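Local coordinates for protein UDP-4-amino-4,6-dideoxy-N-acetyl-beta-L-altrosamine transaminase (Helicobacter pylori, PDB 2FNU) that catalyses the pyridoxal-phosphate-dependent transamination of a UDP-4-keto sugar, the second step in the biosynthesis of pseudaminic acid, which modifies flagellin, at residues F67-T80 and L114-V128. Residues are numbered along the deposited sequence; the frame is centred on the assembly and turned at random.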
ATOM      1  N   PHE B  67      -0.642  13.689  12.572  1.00 12.94           N
ATOM      2  CA  PHE B  67      -1.245  15.006  12.860  1.00 13.20           C
ATOM      3  C   PHE B  67      -0.787  15.541  14.212  1.00 14.82           C
ATOM      4  O   PHE B  67      -0.750  16.754  14.427  1.00 16.01           O
ATOM      5  CB  PHE B  67      -2.782  14.973  12.725  1.00 13.32           C
ATOM      6  CG  PHE B  67      -3.498  14.422  13.928  1.00 12.83           C
ATOM      7  CD1 PHE B  67      -4.143  15.282  14.831  1.00 13.14           C
ATOM      8  CD2 PHE B  67      -3.569  13.040  14.140  1.00 13.66           C
ATOM      9  CE1 PHE B  67      -4.802  14.769  15.948  1.00 14.68           C
ATOM     10  CE2 PHE B  67      -4.233  12.519  15.240  1.00 12.84           C
ATOM     11  CZ  PHE B  67      -4.862  13.395  16.153  1.00 13.79           C
ATOM     12  N   SER B  68      -0.427  14.610  15.083  1.00 14.61           N
ATOM     13  CA  SER B  68       0.081  14.896  16.425  1.00 13.51           C
ATOM     14  C   SER B  68       0.926  13.737  16.887  1.00 18.70           C
ATOM     15  O   SER B  68       0.703  12.591  16.470  1.00 18.45           O
ATOM     16  CB  SER B  68      -1.079  15.045  17.409  1.00 16.42           C
ATOM     17  OG  SER B  68      -0.575  15.371  18.703  1.00 21.93           O
ATOM     18  N   GLU B  69       1.898  14.010  17.762  1.00 17.57           N
ATOM     19  CA  GLU B  69       2.494  12.912  18.519  1.00 19.23           C
ATOM     20  C   GLU B  69       1.417  12.305  19.416  1.00 18.79           C
ATOM     21  O   GLU B  69       0.510  13.013  19.878  1.00 21.98           O
ATOM     22  CB  GLU B  69       3.686  13.394  19.352  1.00 23.28           C
ATOM     23  CG  GLU B  69       4.845  13.889  18.494  1.00 34.85           C
ATOM     24  CD  GLU B  69       6.197  13.788  19.188  1.00 53.97           C
ATOM     25  OE1 GLU B  69       6.250  13.847  20.438  1.00 57.79           O
ATOM     26  OE2 GLU B  69       7.214  13.651  18.470  1.00 60.35           O
ATOM     27  N   PHE B  70       1.493  10.999  19.636  1.00 17.78           N
ATOM     28  CA  PHE B  70       0.529  10.325  20.493  1.00 16.09           C
ATOM     29  C   PHE B  70       0.800  10.562  21.973  1.00 19.05           C
ATOM     30  O   PHE B  70       1.954  10.487  22.420  1.00 20.57           O
ATOM     31  CB  PHE B  70       0.492   8.824  20.224  1.00 22.04           C
ATOM     32  CG  PHE B  70      -0.549   8.115  21.027  1.00 19.61           C
ATOM     33  CD1 PHE B  70      -1.879   8.102  20.614  1.00 19.56           C
ATOM     34  CD2 PHE B  70      -0.213   7.480  22.221  1.00 21.70           C
ATOM     35  CE1 PHE B  70      -2.846   7.468  21.355  1.00 17.10           C
ATOM     36  CE2 PHE B  70      -1.192   6.834  22.980  1.00 18.81           C
ATOM     37  CZ  PHE B  70      -2.511   6.823  22.542  1.00 22.11           C
ATOM     38  N   SER B  71      -0.271  10.819  22.723  1.00 18.87           N
ATOM     39  CA  SER B  71      -0.219  10.843  24.190  1.00 19.56           C
ATOM     40  C   SER B  71      -1.333   9.971  24.740  1.00 19.45           C
ATOM     41  O   SER B  71      -2.499  10.124  24.350  1.00 18.11           O
ATOM     42  CB  SER B  71      -0.413  12.262  24.718  1.00 22.42           C
ATOM     43  OG  SER B  71      -0.508  12.239  26.136  1.00 27.28           O
ATOM     44  N   ALA B  72      -0.988   9.100  25.688  1.00 19.57           N
ATOM     45  CA  ALA B  72      -1.964   8.211  26.317  1.00 21.69           C
ATOM     46  C   ALA B  72      -3.042   8.987  27.074  1.00 21.04           C
ATOM     47  O   ALA B  72      -4.134   8.470  27.314  1.00 24.18           O
ATOM     48  CB  ALA B  72      -1.273   7.231  27.249  1.00 21.27           C
ATOM     49  N   ASP B  73      -2.714  10.216  27.452  1.00 21.45           N
ATOM     50  CA  ASP B  73      -3.646  11.097  28.159  1.00 21.52           C
ATOM     51  C   ASP B  73      -4.643  11.801  27.219  1.00 20.02           C
ATOM     52  O   ASP B  73      -5.637  12.358  27.679  1.00 20.88           O
ATOM     53  CB  ASP B  73      -2.866  12.144  28.960  1.00 23.09           C
ATOM     54  CG  ASP B  73      -2.066  11.534  30.114  1.00 26.94           C
ATOM     55  OD1 ASP B  73      -1.060  12.152  30.513  1.00 39.70           O
ATOM     56  OD2 ASP B  73      -2.442  10.452  30.618  1.00 32.66           O
ATOM     57  N   ARG B  74      -4.359  11.781  25.914  1.00 19.06           N
ATOM     58  CA  ARG B  74      -5.193  12.450  24.904  1.00 17.92           C
ATOM     59  C   ARG B  74      -5.474  11.436  23.790  1.00 15.63           C
ATOM     60  O   ARG B  74      -5.083  11.620  22.628  1.00 16.07           O
ATOM     61  CB  ARG B  74      -4.509  13.720  24.380  1.00 18.65           C
ATOM     62  CG  ARG B  74      -4.408  14.822  25.467  1.00 25.50           C
ATOM     63  CD  ARG B  74      -3.593  16.041  25.027  1.00 29.30           C
ATOM     64  NE  ARG B  74      -2.167  15.760  24.805  1.00 38.17           N
ATOM     65  CZ  ARG B  74      -1.238  15.681  25.760  1.00 42.73           C
ATOM     66  NH1 ARG B  74      -1.559  15.833  27.039  1.00 46.04           N
ATOM     67  NH2 ARG B  74       0.025  15.436  25.433  1.00 43.24           N
ATOM     68  N   ASN B  75      -6.167  10.373  24.188  1.00 15.36           N
ATOM     69  CA  ASN B  75      -6.288   9.158  23.383  1.00 14.55           C
ATOM     70  C   ASN B  75      -7.661   8.938  22.742  1.00 15.90           C
ATOM     71  O   ASN B  75      -7.847   7.914  22.089  1.00 16.22           O
ATOM     72  CB  ASN B  75      -5.971   7.929  24.245  1.00 18.44           C
ATOM     73  CG  ASN B  75      -7.023   7.683  25.317  1.00 19.84           C
ATOM     74  OD1 ASN B  75      -7.654   6.621  25.364  1.00 25.98           O
ATOM     75  ND2 ASN B  75      -7.240   8.673  26.162  1.00 15.49           N
ATOM     76  N   GLU B  76      -8.622   9.837  22.962  1.00 13.83           N
ATOM     77  CA  GLU B  76      -9.959   9.627  22.393  1.00 15.22           C
ATOM     78  C   GLU B  76     -10.193  10.477  21.157  1.00 14.62           C
ATOM     79  O   GLU B  76      -9.834  11.663  21.130  1.00 14.22           O
ATOM     80  CB  GLU B  76     -11.045   9.910  23.440  1.00 15.17           C
ATOM     81  CG  GLU B  76     -11.018   8.913  24.583  1.00 15.13           C
ATOM     82  CD  GLU B  76     -12.122   9.115  25.616  1.00 20.73           C
ATOM     83  OE1 GLU B  76     -12.052   8.438  26.663  1.00 21.07           O
ATOM     84  OE2 GLU B  76     -13.042   9.920  25.390  1.00 18.79           O
ATOM     85  N   ILE B  77     -10.794   9.872  20.128  1.00 12.86           N
ATOM     86  CA  ILE B  77     -11.163  10.612  18.930  1.00 13.27           C
ATOM     87  C   ILE B  77     -12.621  10.347  18.635  1.00 13.29           C
ATOM     88  O   ILE B  77     -13.026   9.197  18.538  1.00 13.42           O
ATOM     89  CB  ILE B  77     -10.256  10.251  17.728  1.00 12.03           C
ATOM     90  CG1 ILE B  77      -8.864  10.877  17.951  1.00 14.05           C
ATOM     91  CG2 ILE B  77     -10.873  10.738  16.408  1.00 15.18           C
ATOM     92  CD1 ILE B  77      -7.848  10.705  16.824  1.00 15.03           C
ATOM     93  N   ILE B  78     -13.401  11.419  18.522  1.00 14.07           N
ATOM     94  CA  ILE B  78     -14.820  11.287  18.234  1.00 12.70           C
ATOM     95  C   ILE B  78     -14.978  11.044  16.750  1.00 13.39           C
ATOM     96  O   ILE B  78     -14.342  11.702  15.929  1.00 13.21           O
ATOM     97  CB  ILE B  78     -15.572  12.576  18.631  1.00 14.00           C
ATOM     98  CG1 ILE B  78     -15.534  12.744  20.148  1.00 15.32           C
ATOM     99  CG2 ILE B  78     -16.998  12.517  18.172  1.00 14.97           C
ATOM    100  CD1 ILE B  78     -15.876  14.180  20.580  1.00 18.92           C
ATOM    101  N   THR B  79     -15.853  10.101  16.404  1.00 12.68           N
ATOM    102  CA  THR B  79     -16.106   9.819  14.987  1.00 12.51           C
ATOM    103  C   THR B  79     -17.501   9.244  14.775  1.00 13.62           C
ATOM    104  O   THR B  79     -18.301   9.160  15.711  1.00 13.66           O
ATOM    105  CB  THR B  79     -14.988   8.909  14.384  1.00 13.68           C
ATOM    106  OG1 THR B  79     -15.125   8.851  12.955  1.00 13.65           O
ATOM    107  CG2 THR B  79     -15.033   7.514  14.990  1.00 13.06           C
ATOM    108  N   THR B  80     -17.800   8.882  13.536  1.00 12.29           N
ATOM    109  CA  THR B  80     -19.120   8.349  13.192  1.00 11.72           C
ATOM    110  C   THR B  80     -19.100   6.825  13.115  1.00 12.25           C
ATOM    111  O   THR B  80     -18.114   6.242  12.633  1.00 12.19           O
ATOM    112  CB  THR B  80     -19.602   8.893  11.834  1.00 13.10           C
ATOM    113  OG1 THR B  80     -20.859   8.277  11.492  1.00 12.36           O
ATOM    114  CG2 THR B  80     -18.552   8.656  10.713  1.00 13.10           C
ATOM    115  N   LEU B 114     -22.070  16.345  19.228  1.00 13.95           N
ATOM    116  CA  LEU B 114     -20.642  16.105  19.413  1.00 14.42           C
ATOM    117  C   LEU B 114     -20.101  16.688  20.707  1.00 14.03           C
ATOM    118  O   LEU B 114     -19.246  16.085  21.354  1.00 15.29           O
ATOM    119  CB  LEU B 114     -19.820  16.684  18.246  1.00 15.71           C
ATOM    120  CG  LEU B 114     -20.174  16.247  16.830  1.00 16.15           C
ATOM    121  CD1 LEU B 114     -19.330  17.034  15.836  1.00 15.55           C
ATOM    122  CD2 LEU B 114     -19.903  14.752  16.706  1.00 21.42           C
ATOM    123  N   GLU B 115     -20.559  17.886  21.063  1.00 15.49           N
ATOM    124  CA  GLU B 115     -19.961  18.581  22.206  1.00 13.95           C
ATOM    125  C   GLU B 115     -20.106  17.777  23.495  1.00 15.96           C
ATOM    126  O   GLU B 115     -19.193  17.756  24.326  1.00 17.69           O
ATOM    127  CB  GLU B 115     -20.521  20.014  22.341  1.00 14.97           C
ATOM    128  CG  GLU B 115     -19.763  20.871  23.372  1.00 15.21           C
ATOM    129  CD  GLU B 115     -19.864  22.365  23.090  1.00 18.03           C
ATOM    130  OE1 GLU B 115     -20.798  22.778  22.365  1.00 16.62           O
ATOM    131  OE2 GLU B 115     -18.992  23.112  23.575  1.00 19.80           O
ATOM    132  N   LYS B 116     -21.222  17.062  23.637  1.00 16.40           N
ATOM    133  CA  LYS B 116     -21.444  16.290  24.853  1.00 17.64           C
ATOM    134  C   LYS B 116     -20.433  15.162  25.045  1.00 18.47           C
ATOM    135  O   LYS B 116     -20.316  14.619  26.139  1.00 20.48           O
ATOM    136  CB  LYS B 116     -22.871  15.742  24.901  1.00 17.27           C
ATOM    137  CG  LYS B 116     -23.223  14.754  23.792  1.00 21.41           C
ATOM    138  CD  LYS B 116     -24.630  14.212  24.054  1.00 25.53           C
ATOM    139  CE  LYS B 116     -25.118  13.322  22.949  1.00 38.53           C
ATOM    140  NZ  LYS B 116     -26.578  13.050  23.134  1.00 32.56           N
ATOM    141  N   LEU B 117     -19.706  14.823  23.974  1.00 15.17           N
ATOM    142  CA  LEU B 117     -18.768  13.700  24.000  1.00 16.37           C
ATOM    143  C   LEU B 117     -17.348  14.124  24.322  1.00 16.72           C
ATOM    144  O   LEU B 117     -16.475  13.270  24.524  1.00 17.37           O
ATOM    145  CB  LEU B 117     -18.758  12.993  22.642  1.00 14.93           C
ATOM    146  CG  LEU B 117     -20.104  12.439  22.183  1.00 17.01           C
ATOM    147  CD1 LEU B 117     -19.961  11.935  20.749  1.00 15.40           C
ATOM    148  CD2 LEU B 117     -20.596  11.333  23.094  1.00 20.47           C
ATOM    149  N   ILE B 118     -17.121  15.434  24.367  1.00 15.55           N
ATOM    150  CA  ILE B 118     -15.794  15.965  24.570  1.00 16.64           C
ATOM    151  C   ILE B 118     -15.423  15.942  26.048  1.00 15.91           C
ATOM    152  O   ILE B 118     -16.236  16.300  26.920  1.00 18.64           O
ATOM    153  CB  ILE B 118     -15.678  17.395  23.997  1.00 14.59           C
ATOM    154  CG1 ILE B 118     -15.946  17.365  22.488  1.00 14.57           C
ATOM    155  CG2 ILE B 118     -14.297  17.989  24.285  1.00 18.50           C
ATOM    156  CD1 ILE B 118     -16.029  18.744  21.788  1.00 16.57           C
ATOM    157  N   ASN B 119     -14.210  15.490  26.325  1.00 16.28           N
ATOM    158  CA  ASN B 119     -13.695  15.476  27.685  1.00 17.35           C
ATOM    159  C   ASN B 119     -12.191  15.721  27.637  1.00 17.60           C
ATOM    160  O   ASN B 119     -11.642  16.042  26.571  1.00 17.00           O
ATOM    161  CB  ASN B 119     -14.034  14.141  28.367  1.00 18.57           C
ATOM    162  CG  ASN B 119     -13.452  12.942  27.628  1.00 19.08           C
ATOM    163  OD1 ASN B 119     -12.284  12.943  27.259  1.00 23.42           O
ATOM    164  ND2 ASN B 119     -14.265  11.920  27.414  1.00 22.83           N
ATOM    165  N   GLU B 120     -11.519  15.584  28.778  1.00 18.60           N
ATOM    166  CA  GLU B 120     -10.093  15.886  28.857  1.00 19.60           C
ATOM    167  C   GLU B 120      -9.214  15.001  27.973  1.00 19.48           C
ATOM    168  O   GLU B 120      -8.096  15.379  27.654  1.00 21.33           O
ATOM    169  CB  GLU B 120      -9.615  15.834  30.321  1.00 22.67           C
ATOM    170  CG  GLU B 120      -9.843  14.486  31.039  1.00 34.30           C
ATOM    171  CD  GLU B 120     -11.326  14.143  31.304  1.00 48.55           C
ATOM    172  OE1 GLU B 120     -12.179  15.063  31.397  1.00 43.41           O
ATOM    173  OE2 GLU B 120     -11.635  12.935  31.421  1.00 55.65           O
ATOM    174  N   ARG B 121      -9.741  13.846  27.559  1.00 15.78           N
ATOM    175  CA  ARG B 121      -8.973  12.898  26.738  1.00 16.31           C
ATOM    176  C   ARG B 121      -9.177  13.102  25.234  1.00 16.90           C
ATOM    177  O   ARG B 121      -8.467  12.487  24.424  1.00 17.58           O
ATOM    178  CB  ARG B 121      -9.382  11.472  27.086  1.00 16.11           C
ATOM    179  CG  ARG B 121      -9.001  11.076  28.505  1.00 21.58           C
ATOM    180  CD  ARG B 121      -9.260   9.600  28.787  1.00 26.44           C
ATOM    181  NE  ARG B 121      -8.596   9.212  30.029  1.00 36.03           N
ATOM    182  CZ  ARG B 121      -7.334   8.797  30.119  1.00 39.05           C
ATOM    183  NH1 ARG B 121      -6.577   8.678  29.036  1.00 28.08           N
ATOM    184  NH2 ARG B 121      -6.829   8.486  31.305  1.00 36.72           N
ATOM    185  N   THR B 122     -10.136  13.942  24.858  1.00 16.61           N
ATOM    186  CA  THR B 122     -10.454  14.110  23.433  1.00 13.06           C
ATOM    187  C   THR B 122      -9.320  14.813  22.695  1.00 14.92           C
ATOM    188  O   THR B 122      -8.851  15.865  23.119  1.00 17.40           O
ATOM    189  CB  THR B 122     -11.768  14.897  23.246  1.00 14.06           C
ATOM    190  OG1 THR B 122     -12.759  14.363  24.133  1.00 14.89           O
ATOM    191  CG2 THR B 122     -12.274  14.775  21.790  1.00 16.95           C
ATOM    192  N   LYS B 123      -8.920  14.237  21.558  1.00 13.63           N
ATOM    193  CA  LYS B 123      -7.828  14.768  20.749  1.00 14.19           C
ATOM    194  C   LYS B 123      -8.301  15.362  19.414  1.00 13.47           C
ATOM    195  O   LYS B 123      -7.727  16.329  18.909  1.00 14.53           O
ATOM    196  CB  LYS B 123      -6.817  13.644  20.479  1.00 15.87           C
ATOM    197  CG  LYS B 123      -5.585  14.099  19.729  1.00 15.24           C
ATOM    198  CD  LYS B 123      -4.713  15.019  20.595  1.00 17.50           C
ATOM    199  CE  LYS B 123      -3.504  15.485  19.809  1.00 20.30           C
ATOM    200  NZ  LYS B 123      -2.597  16.360  20.609  1.00 20.98           N
ATOM    201  N   ALA B 124      -9.339  14.776  18.834  1.00 11.77           N
ATOM    202  CA  ALA B 124      -9.764  15.176  17.498  1.00 12.47           C
ATOM    203  C   ALA B 124     -11.173  14.706  17.235  1.00 13.19           C
ATOM    204  O   ALA B 124     -11.703  13.880  17.997  1.00 13.78           O
ATOM    205  CB  ALA B 124      -8.818  14.553  16.430  1.00 14.90           C
ATOM    206  N   ILE B 125     -11.749  15.219  16.146  1.00 12.83           N
ATOM    207  CA  ILE B 125     -13.013  14.699  15.617  1.00 12.34           C
ATOM    208  C   ILE B 125     -12.753  14.265  14.171  1.00 13.53           C
ATOM    209  O   ILE B 125     -12.170  15.042  13.411  1.00 13.66           O
ATOM    210  CB  ILE B 125     -14.139  15.756  15.673  1.00 14.22           C
ATOM    211  CG1 ILE B 125     -14.355  16.199  17.133  1.00 17.14           C
ATOM    212  CG2 ILE B 125     -15.437  15.214  15.039  1.00 13.95           C
ATOM    213  CD1 ILE B 125     -15.464  17.235  17.310  1.00 15.71           C
ATOM    214  N   VAL B 126     -13.165  13.043  13.807  1.00 12.74           N
ATOM    215  CA  VAL B 126     -13.060  12.587  12.412  1.00 11.73           C
ATOM    216  C   VAL B 126     -14.477  12.429  11.852  1.00 12.29           C
ATOM    217  O   VAL B 126     -15.216  11.546  12.293  1.00 13.31           O
ATOM    218  CB  VAL B 126     -12.323  11.225  12.290  1.00 14.10           C
ATOM    219  CG1 VAL B 126     -12.369  10.719  10.827  1.00 15.88           C
ATOM    220  CG2 VAL B 126     -10.881  11.351  12.779  1.00 15.69           C
ATOM    221  N   SER B 127     -14.849  13.291  10.907  1.00 11.42           N
ATOM    222  CA  SER B 127     -16.139  13.180  10.227  1.00 11.22           C
ATOM    223  C   SER B 127     -15.962  12.460   8.888  1.00 11.73           C
ATOM    224  O   SER B 127     -14.838  12.337   8.387  1.00 12.97           O
ATOM    225  CB  SER B 127     -16.760  14.567   9.995  1.00 13.72           C
ATOM    226  OG  SER B 127     -15.873  15.392   9.242  1.00 15.05           O
ATOM    227  N   VAL B 128     -17.082  12.019   8.327  1.00 11.67           N
ATOM    228  CA  VAL B 128     -17.120  11.356   7.022  1.00 12.17           C
ATOM    229  C   VAL B 128     -18.211  12.012   6.173  1.00 11.19           C
ATOM    230  O   VAL B 128     -19.343  12.208   6.644  1.00 12.83           O
ATOM    231  CB  VAL B 128     -17.483   9.867   7.196  1.00 11.41           C
ATOM    232  CG1 VAL B 128     -17.721   9.178   5.835  1.00 11.83           C
ATOM    233  CG2 VAL B 128     -16.369   9.167   7.968  1.00 13.38           C
TER
HETATM  234  O   HOH W   1      -1.450  14.332  22.161  1.00 20.08           O
HETATM  235  O   HOH W   2      -3.934   8.152  30.617  1.00 45.01           O
HETATM  236  O   HOH W   3     -13.976  11.977  23.644  1.00 16.28           O
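Parallel strands 76-79 and 122-128, their axes 4.6 Å apart and inclined by 23°, are joined by a ladder in which Glu76 N, Ile78 N, Lys123 N and Val126 N donate to Arg121 O, Ala124 O, Glu76 O and Ile78 O. The register slips by one residue at Lys123, a beta bulge that leaves the buried Ala124 N without a partner. The Lys123 side chain, with CG anti to the backbone N (chi1 -176°) and the chain bent at the next bond, runs its CG past the edge of the Phe67 ring, 3.7 Å from CZ, and NZ donates to Ser68 OG at 2.9 Å. A water 2.8 Å from Lys123 NZ also accepts from Arg74 NE, bridging two like charges. Both strands belong to the mixed seven-stranded sheet of the large domain of a fold-type I PLP enzyme, and Val128 touches the bound PMP. On the Ile78 face, Ile78 CD1 lies 3.7 Å from both Leu117 CB and Ile118 CG1, while its CG2 meets Leu114 CD2; helix 137-146 covers this cluster through Leu143. Further along that face the extended Glu76 takes a bond from Asn119 ND2 to OE2 (3.1 Å), on the syn side but 33° out of the carboxylate plane. An Asx turn, Arg121 N to Asn119 OD1, fixes the rotation of that amide, and a water links Glu76 OE2 to Leu117 O and Thr122 OG1. Across the sheet, under helix 86-93, Ile77 CG2 packs on Val126 CG2, and Thr79 OG1 donates to Val126 O at 2.8 Å.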